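Local atomic coordinates of A-adding tRNA nucleotidyltransferase (Aquifex aeolicus, PDB entry 1VFG), a protein that adds the terminal adenosine to tRNAs ending in CC, using ATP and magnesium and no nucleic acid template, to complete their CCA tail. Residues 153-158 with 196-201; 13-18 with 30-35. One frame throughout, in Å; residues are numbered along the deposited sequence.

Overall arrangement
Both contacts touch the bound ATP analog, yet they stand about 21 Å apart between centres and come from different parts of the fold. Contact 2 joins strands 13-16 and 31-36 in the sheet of the head domain; contact 1 pairs helices 152-163 and 189-201, close to the centre of the chain. Both are largely buried. In contact 2 the backbones bind each other directly, with aliphatic and aromatic side chains packed on the two faces of the sheet. Contact 1 works through side chains alone: arginines reach out to the phosphates while a leucine lies against one of them. Carboxylates mark the strands, guanidinium groups the helices, and the nucleotide lies between.

Contact 1: residues 153-158 with 196-201; sequences ILRALR and IKLALR. With APC (diphosphomethylphosphonic acid adenosyl ester), chain E.
The nucleotide pocket of this template-independent polymerase has one wall made of helices 152-163 and 189-201, where R158 lays its guanidinium across L198. The short helical segments run nearly parallel, 12° apart with axes 10.2 Å from each other, a spacing at which the long R158 side chain can meet L198 between them. R158 sends CG anti to its backbone N (chi1 175°) and bends at chi3, which carries its planar end toward the phosphates. L198 CD2 sits over one face of that plane, offset to its rim, and the two side chains cross at about a right angle. A branched leucine suits this place because its methyl groups can lie against the flat group without competing for its N-H donors.

Those donors serve the triphosphate analog, and E195 forms a salt bridge with NE from the preceding turn of helix 189-201. R158 NH2 bonds to APC O2B at 3.0 Å, and NH1 makes a weak bond to O2G. R155 NH1 also reaches O2B, weakly, at 3.1 Å, so two arginines about one helical turn apart converge on a single oxygen of the analog. D105 pairs with R155 NH2, while the adenine C8 lies over one face of the R155 guanidinium. Replacing R158 with a leucine would probably leave O2G and E195 without these partners and O2B held more loosely. Farther from the phosphates, L154 CD1 meets I196 CG1 at 4.3 Å, an aliphatic pair beside Y212, which packs on L154 and A199.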
loop_
_atom_site.group_PDB
_atom_site.type_symbol
_atom_site.label_atom_id
_atom_site.label_comp_id
_atom_site.label_asym_id
_atom_site.label_seq_id
_atom_site.Cartn_x
_atom_site.Cartn_y
_atom_site.Cartn_z
ATOM N N ILE C 153 8.697 -8.778 -4.055
ATOM C CA ILE C 153 8.093 -8.904 -5.374
ATOM C C ILE C 153 6.966 -7.907 -5.404
ATOM O O ILE C 153 6.972 -6.953 -6.190
ATOM C CB ILE C 153 7.435 -10.257 -5.589
ATOM C CG1 ILE C 153 8.455 -11.367 -5.525
ATOM C CG2 ILE C 153 6.703 -10.244 -6.898
ATOM C CD1 ILE C 153 7.845 -12.714 -5.729
ATOM N N LEU C 154 5.997 -8.159 -4.528
ATOM C CA LEU C 154 4.818 -7.317 -4.380
ATOM C C LEU C 154 5.238 -5.854 -4.140
ATOM O O LEU C 154 4.618 -4.916 -4.663
ATOM C CB LEU C 154 3.982 -7.800 -3.192
ATOM C CG LEU C 154 3.603 -9.262 -2.926
ATOM C CD1 LEU C 154 2.439 -9.661 -3.792
ATOM C CD2 LEU C 154 4.809 -10.149 -3.142
ATOM N N ARG C 155 6.287 -5.666 -3.338
ATOM C CA ARG C 155 6.776 -4.328 -3.044
ATOM C C ARG C 155 7.194 -3.708 -4.381
ATOM O O ARG C 155 6.713 -2.643 -4.779
ATOM C CB ARG C 155 7.984 -4.378 -2.077
ATOM C CG ARG C 155 7.789 -5.013 -0.651
ATOM C CD ARG C 155 7.551 -4.004 0.536
ATOM N NE ARG C 155 8.690 -3.131 0.895
ATOM C CZ ARG C 155 8.614 -2.068 1.721
ATOM N NH1 ARG C 155 7.458 -1.725 2.298
ATOM N NH2 ARG C 155 9.686 -1.306 1.947
ATOM N N ALA C 156 8.074 -4.404 -5.086
ATOM C CA ALA C 156 8.568 -3.928 -6.370
ATOM C C ALA C 156 7.435 -3.387 -7.207
ATOM O O ALA C 156 7.480 -2.266 -7.696
ATOM C CB ALA C 156 9.252 -5.044 -7.103
ATOM N N LEU C 157 6.407 -4.196 -7.364
ATOM C CA LEU C 157 5.261 -3.793 -8.153
ATOM C C LEU C 157 4.528 -2.617 -7.545
ATOM O O LEU C 157 4.072 -1.712 -8.252
ATOM C CB LEU C 157 4.309 -4.965 -8.292
ATOM C CG LEU C 157 4.860 -6.051 -9.207
ATOM C CD1 LEU C 157 6.391 -6.089 -9.155
ATOM C CD2 LEU C 157 4.228 -7.394 -8.813
ATOM N N ARG C 158 4.399 -2.632 -6.232
ATOM C CA ARG C 158 3.717 -1.544 -5.563
ATOM C C ARG C 158 4.334 -0.204 -5.980
ATOM O O ARG C 158 3.685 0.644 -6.585
ATOM C CB ARG C 158 3.806 -1.741 -4.039
ATOM C CG ARG C 158 3.230 -0.591 -3.199
ATOM C CD ARG C 158 2.835 -1.033 -1.773
ATOM N NE ARG C 158 3.930 -1.083 -0.802
ATOM C CZ ARG C 158 4.399 -0.029 -0.145
ATOM N NH1 ARG C 158 3.873 1.176 -0.354
ATOM N NH2 ARG C 158 5.374 -0.183 0.749
ATOM N N ILE C 196 -0.194 -7.036 0.305
ATOM C CA ILE C 196 -1.322 -6.776 -0.587
ATOM C C ILE C 196 -2.291 -5.723 -0.036
ATOM O O ILE C 196 -2.757 -4.858 -0.776
ATOM C CB ILE C 196 -2.111 -8.052 -0.871
ATOM C CG1 ILE C 196 -1.266 -8.977 -1.742
ATOM C CG2 ILE C 196 -3.421 -7.723 -1.589
ATOM C CD1 ILE C 196 -2.000 -10.229 -2.138
ATOM N N LYS C 197 -2.612 -5.809 1.254
ATOM C CA LYS C 197 -3.510 -4.836 1.868
ATOM C C LYS C 197 -2.897 -3.455 1.661
ATOM O O LYS C 197 -3.613 -2.481 1.450
ATOM C CB LYS C 197 -3.715 -5.143 3.372
ATOM C CG LYS C 197 -4.982 -5.990 3.644
ATOM C CD LYS C 197 -5.135 -6.476 5.097
ATOM C CE LYS C 197 -4.600 -7.916 5.279
ATOM N NZ LYS C 197 -4.894 -8.543 6.628
ATOM N N LEU C 198 -1.567 -3.387 1.685
ATOM C CA LEU C 198 -0.845 -2.131 1.500
ATOM C C LEU C 198 -1.189 -1.591 0.125
ATOM O O LEU C 198 -1.635 -0.453 -0.013
ATOM C CB LEU C 198 0.666 -2.382 1.597
ATOM C CG LEU C 198 1.602 -1.368 2.293
ATOM C CD1 LEU C 198 3.001 -1.989 2.519
ATOM C CD2 LEU C 198 1.688 -0.080 1.462
ATOM N N ALA C 199 -0.988 -2.432 -0.885
ATOM C CA ALA C 199 -1.272 -2.069 -2.268
ATOM C C ALA C 199 -2.746 -1.739 -2.414
ATOM O O ALA C 199 -3.135 -0.801 -3.116
ATOM C CB ALA C 199 -0.907 -3.232 -3.202
ATOM N N LEU C 200 -3.560 -2.535 -1.736
ATOM C CA LEU C 200 -4.998 -2.364 -1.761
ATOM C C LEU C 200 -5.379 -0.942 -1.346
ATOM O O LEU C 200 -6.365 -0.387 -1.832
ATOM C CB LEU C 200 -5.632 -3.405 -0.839
ATOM C CG LEU C 200 -7.146 -3.468 -0.817
ATOM C CD1 LEU C 200 -7.616 -4.896 -0.578
ATOM C CD2 LEU C 200 -7.641 -2.516 0.260
ATOM N N ARG C 201 -4.579 -0.350 -0.465
ATOM C CA ARG C 201 -4.827 1.007 0.007
ATOM C C ARG C 201 -4.404 2.051 -1.034
ATOM O O ARG C 201 -4.868 3.187 -1.017
ATOM C CB ARG C 201 -4.078 1.247 1.328
ATOM C CG ARG C 201 -4.892 0.998 2.615
ATOM C CD ARG C 201 -4.624 -0.353 3.330
ATOM N NE ARG C 201 -5.333 -1.495 2.739
ATOM C CZ ARG C 201 -5.654 -2.606 3.401
ATOM N NH1 ARG C 201 -5.342 -2.740 4.684
ATOM N NH2 ARG C 201 -6.282 -3.591 2.777
HETATM P PG APC E . 5.353 4.333 1.880
HETATM O O1G APC E . 4.593 3.442 2.813
HETATM O O2G APC E . 4.659 4.367 0.490
HETATM O O3G APC E . 5.417 5.761 2.494
HETATM P PB APC E . 7.741 2.752 2.659
HETATM O O1B APC E . 9.155 2.867 2.259
HETATM O O2B APC E . 7.195 1.332 2.550
HETATM O O3B APC E . 6.931 3.806 1.749
HETATM P PA APC E . 7.036 2.695 5.520
HETATM O O1A APC E . 6.859 3.802 6.488
HETATM O O2A APC E . 5.718 1.951 5.269
HETATM C C3A APC E . 7.614 3.346 4.157
HETATM O "O5'" APC E . 8.227 1.695 6.048
HETATM C "C5'" APC E . 8.889 0.758 5.180
HETATM C "C4'" APC E . 10.410 0.921 5.308
HETATM O "O4'" APC E . 10.981 -0.298 5.658
HETATM C "C3'" APC E . 11.040 1.366 4.011
HETATM O "O3'" APC E . 11.760 2.547 4.319
HETATM C "C2'" APC E . 11.920 0.207 3.542
HETATM O "O2'" APC E . 13.205 0.477 3.082
HETATM C "C1'" APC E . 11.957 -0.735 4.713
HETATM N N9 APC E . 11.563 -2.138 4.496
HETATM C C8 APC E . 10.451 -2.753 5.039
HETATM N N7 APC E . 10.440 -3.994 4.612
HETATM C C5 APC E . 11.494 -4.237 3.808
HETATM C C6 APC E . 11.992 -5.318 3.094
HETATM N N6 APC E . 11.449 -6.522 3.063
HETATM N N1 APC E . 13.164 -5.160 2.349
HETATM C C2 APC E . 13.836 -3.958 2.312
HETATM N N3 APC E . 13.362 -2.870 3.015
HETATM C C4 APC E . 12.216 -3.024 3.745
#

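Contact 2: residues 13-18 with 30-35; sequences AYIVGG and WDVDFV. With APC (diphosphomethylphosphonic acid adenosyl ester), chain E.
I15 and F34 face each other as a non-hydrogen-bonded pair on antiparallel strands 13-16 and 31-36, their CA atoms 4.3 Å apart. The bump here is I15 CG2: it fits between V32 and F34, touching V32 CG1 at 3.6 Å and F34 CE2 at 3.9 Å. With CG2 anti to the carbonyl carbon, I15 turns this methyl to the neighbouring strand while the rest of its chain leads away. A beta-branched residue suits the spot, since one branch can fill the hollow as the other turns elsewhere. F34 also meets the ring of F75, extending this apolar face.

On the opposite face V16 and V35 interlock, V16 CG1 lying 3.8 Å from V35 CG2, and the same CG1 comes up to the CB of D33. Compact valines fill this surface beneath helix 97-102, whose L101 touches V16. The Y14 ring stands beside V35 with its edge to the carbonyl, CD1 lying 3.5 Å from V35 O, and E37 takes its hydroxyl in a hydrogen bond.

The backbones close the gap. Y14 and V35 bond to each other in both directions, V35 N to Y14 O being 2.9 Å, and V16 N binds D33 O. Beyond V16 the chain turns through G17, whose positive phi (36°) suits a residue without a side chain, and G18 lies beside the ribose of the analog. D31 and D33, on the adjacent strand and inferred to bind magnesium, complete the arrangement characteristic of the nucleotidyltransferase head domain: a glycine pair and an Asp-X-Asp strand at the edge of the ATP site.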
loop_
_atom_site.group_PDB
_atom_site.type_symbol
_atom_site.label_atom_id
_atom_site.label_comp_id
_atom_site.label_asym_id
_atom_site.label_seq_id
_atom_site.Cartn_x
_atom_site.Cartn_y
_atom_site.Cartn_z
ATOM N N ALA C 13 23.813 9.872 13.460
ATOM C CA ALA C 13 22.474 9.398 13.148
ATOM C C ALA C 13 22.091 9.910 11.779
ATOM O O ALA C 13 22.679 10.874 11.303
ATOM C CB ALA C 13 21.490 9.887 14.184
ATOM N N TYR C 14 21.129 9.250 11.135
ATOM C CA TYR C 14 20.690 9.652 9.810
ATOM C C TYR C 14 19.271 9.189 9.652
ATOM O O TYR C 14 18.862 8.188 10.247
ATOM C CB TYR C 14 21.534 8.982 8.721
ATOM C CG TYR C 14 23.006 8.935 9.033
ATOM C CD1 TYR C 14 23.478 8.213 10.129
ATOM C CD2 TYR C 14 23.927 9.651 8.280
ATOM C CE1 TYR C 14 24.825 8.211 10.485
ATOM C CE2 TYR C 14 25.289 9.651 8.623
ATOM C CZ TYR C 14 25.722 8.925 9.737
ATOM O OH TYR C 14 27.042 8.920 10.121
ATOM N N ILE C 15 18.502 9.947 8.890
ATOM C CA ILE C 15 17.148 9.532 8.598
ATOM C C ILE C 15 17.386 8.530 7.450
ATOM O O ILE C 15 18.375 8.653 6.702
ATOM C CB ILE C 15 16.317 10.689 8.130
ATOM C CG1 ILE C 15 17.185 11.584 7.280
ATOM C CG2 ILE C 15 15.823 11.456 9.279
ATOM C CD1 ILE C 15 16.720 11.598 5.856
ATOM N N VAL C 16 16.493 7.558 7.279
ATOM C CA VAL C 16 16.765 6.548 6.281
ATOM C C VAL C 16 15.659 6.037 5.370
ATOM O O VAL C 16 14.467 6.071 5.684
ATOM C CB VAL C 16 17.420 5.344 6.987
ATOM C CG1 VAL C 16 16.342 4.354 7.414
ATOM C CG2 VAL C 16 18.509 4.738 6.117
ATOM N N GLY C 17 16.110 5.553 4.223
ATOM C CA GLY C 17 15.239 4.978 3.221
ATOM C C GLY C 17 13.856 5.539 2.983
ATOM O O GLY C 17 13.710 6.642 2.460
ATOM N N GLY C 18 12.848 4.747 3.343
ATOM C CA GLY C 18 11.459 5.116 3.138
ATOM C C GLY C 18 11.197 6.598 3.054
ATOM O O GLY C 18 10.872 7.124 1.990
ATOM N N TRP C 30 5.043 12.009 8.137
ATOM C CA TRP C 30 5.024 12.149 9.580
ATOM C C TRP C 30 5.675 10.940 10.220
ATOM O O TRP C 30 5.855 10.906 11.423
ATOM C CB TRP C 30 3.581 12.349 10.101
ATOM C CG TRP C 30 2.802 13.445 9.371
ATOM C CD1 TRP C 30 2.148 13.322 8.181
ATOM C CD2 TRP C 30 2.714 14.836 9.730
ATOM N NE1 TRP C 30 1.667 14.543 7.768
ATOM C CE2 TRP C 30 2.001 15.489 8.701
ATOM C CE3 TRP C 30 3.172 15.593 10.814
ATOM C CZ2 TRP C 30 1.737 16.862 8.726
ATOM C CZ3 TRP C 30 2.909 16.951 10.835
ATOM C CH2 TRP C 30 2.200 17.573 9.799
ATOM N N ASP C 31 6.033 9.943 9.425
ATOM C CA ASP C 31 6.692 8.795 10.008
ATOM C C ASP C 31 8.119 8.921 9.564
ATOM O O ASP C 31 8.395 8.892 8.370
ATOM C CB ASP C 31 6.096 7.490 9.496
ATOM C CG ASP C 31 6.132 6.365 10.554
ATOM O OD1 ASP C 31 5.617 5.251 10.287
ATOM O OD2 ASP C 31 6.670 6.584 11.659
ATOM N N VAL C 32 9.024 9.085 10.519
ATOM C CA VAL C 32 10.439 9.227 10.205
ATOM C C VAL C 32 11.288 8.111 10.783
ATOM O O VAL C 32 11.160 7.776 11.950
ATOM C CB VAL C 32 10.980 10.530 10.732
ATOM C CG1 VAL C 32 12.424 10.705 10.285
ATOM C CG2 VAL C 32 10.120 11.646 10.216
ATOM N N ASP C 33 12.173 7.548 9.970
ATOM C CA ASP C 33 13.018 6.454 10.419
ATOM C C ASP C 33 14.483 6.886 10.580
ATOM O O ASP C 33 15.019 7.600 9.734
ATOM C CB ASP C 33 12.922 5.279 9.423
ATOM C CG ASP C 33 11.461 4.896 9.065
ATOM O OD1 ASP C 33 10.529 5.282 9.809
ATOM O OD2 ASP C 33 11.254 4.196 8.037
ATOM N N PHE C 34 15.131 6.453 11.659
ATOM C CA PHE C 34 16.515 6.805 11.891
ATOM C C PHE C 34 17.352 5.613 12.076
ATOM O O PHE C 34 16.859 4.561 12.454
ATOM C CB PHE C 34 16.656 7.588 13.150
ATOM C CG PHE C 34 15.795 8.749 13.194
ATOM C CD1 PHE C 34 14.430 8.598 13.319
ATOM C CD2 PHE C 34 16.334 10.017 13.102
ATOM C CE1 PHE C 34 13.606 9.696 13.344
ATOM C CE2 PHE C 34 15.519 11.123 13.125
ATOM C CZ PHE C 34 14.149 10.963 13.251
ATOM N N VAL C 35 18.639 5.794 11.831
ATOM C CA VAL C 35 19.609 4.728 12.017
ATOM C C VAL C 35 20.772 5.372 12.748
ATOM O O VAL C 35 21.346 6.350 12.266
ATOM C CB VAL C 35 20.111 4.127 10.671
ATOM C CG1 VAL C 35 21.292 3.180 10.934
ATOM C CG2 VAL C 35 18.981 3.366 9.960
HETATM P PG APC E . 5.353 4.333 1.880
HETATM O O1G APC E . 4.593 3.442 2.813
HETATM O O2G APC E . 4.659 4.367 0.490
HETATM O O3G APC E . 5.417 5.761 2.494
HETATM P PB APC E . 7.741 2.752 2.659
HETATM O O1B APC E . 9.155 2.867 2.259
HETATM O O2B APC E . 7.195 1.332 2.550
HETATM O O3B APC E . 6.931 3.806 1.749
HETATM P PA APC E . 7.036 2.695 5.520
HETATM O O1A APC E . 6.859 3.802 6.488
HETATM O O2A APC E . 5.718 1.951 5.269
HETATM C C3A APC E . 7.614 3.346 4.157
HETATM O "O5'" APC E . 8.227 1.695 6.048
HETATM C "C5'" APC E . 8.889 0.758 5.180
HETATM C "C4'" APC E . 10.410 0.921 5.308
HETATM O "O4'" APC E . 10.981 -0.298 5.658
HETATM C "C3'" APC E . 11.040 1.366 4.011
HETATM O "O3'" APC E . 11.760 2.547 4.319
HETATM C "C2'" APC E . 11.920 0.207 3.542
HETATM O "O2'" APC E . 13.205 0.477 3.082
HETATM C "C1'" APC E . 11.957 -0.735 4.713
HETATM N N9 APC E . 11.563 -2.138 4.496
HETATM C C8 APC E . 10.451 -2.753 5.039
HETATM N N7 APC E . 10.440 -3.994 4.612
HETATM C C5 APC E . 11.494 -4.237 3.808
HETATM C C6 APC E . 11.992 -5.318 3.094
HETATM N N6 APC E . 11.449 -6.522 3.063
HETATM N N1 APC E . 13.164 -5.160 2.349
HETATM C C2 APC E . 13.836 -3.958 2.312
HETATM N N3 APC E . 13.362 -2.870 3.015
HETATM C C4 APC E . 12.216 -3.024 3.745
#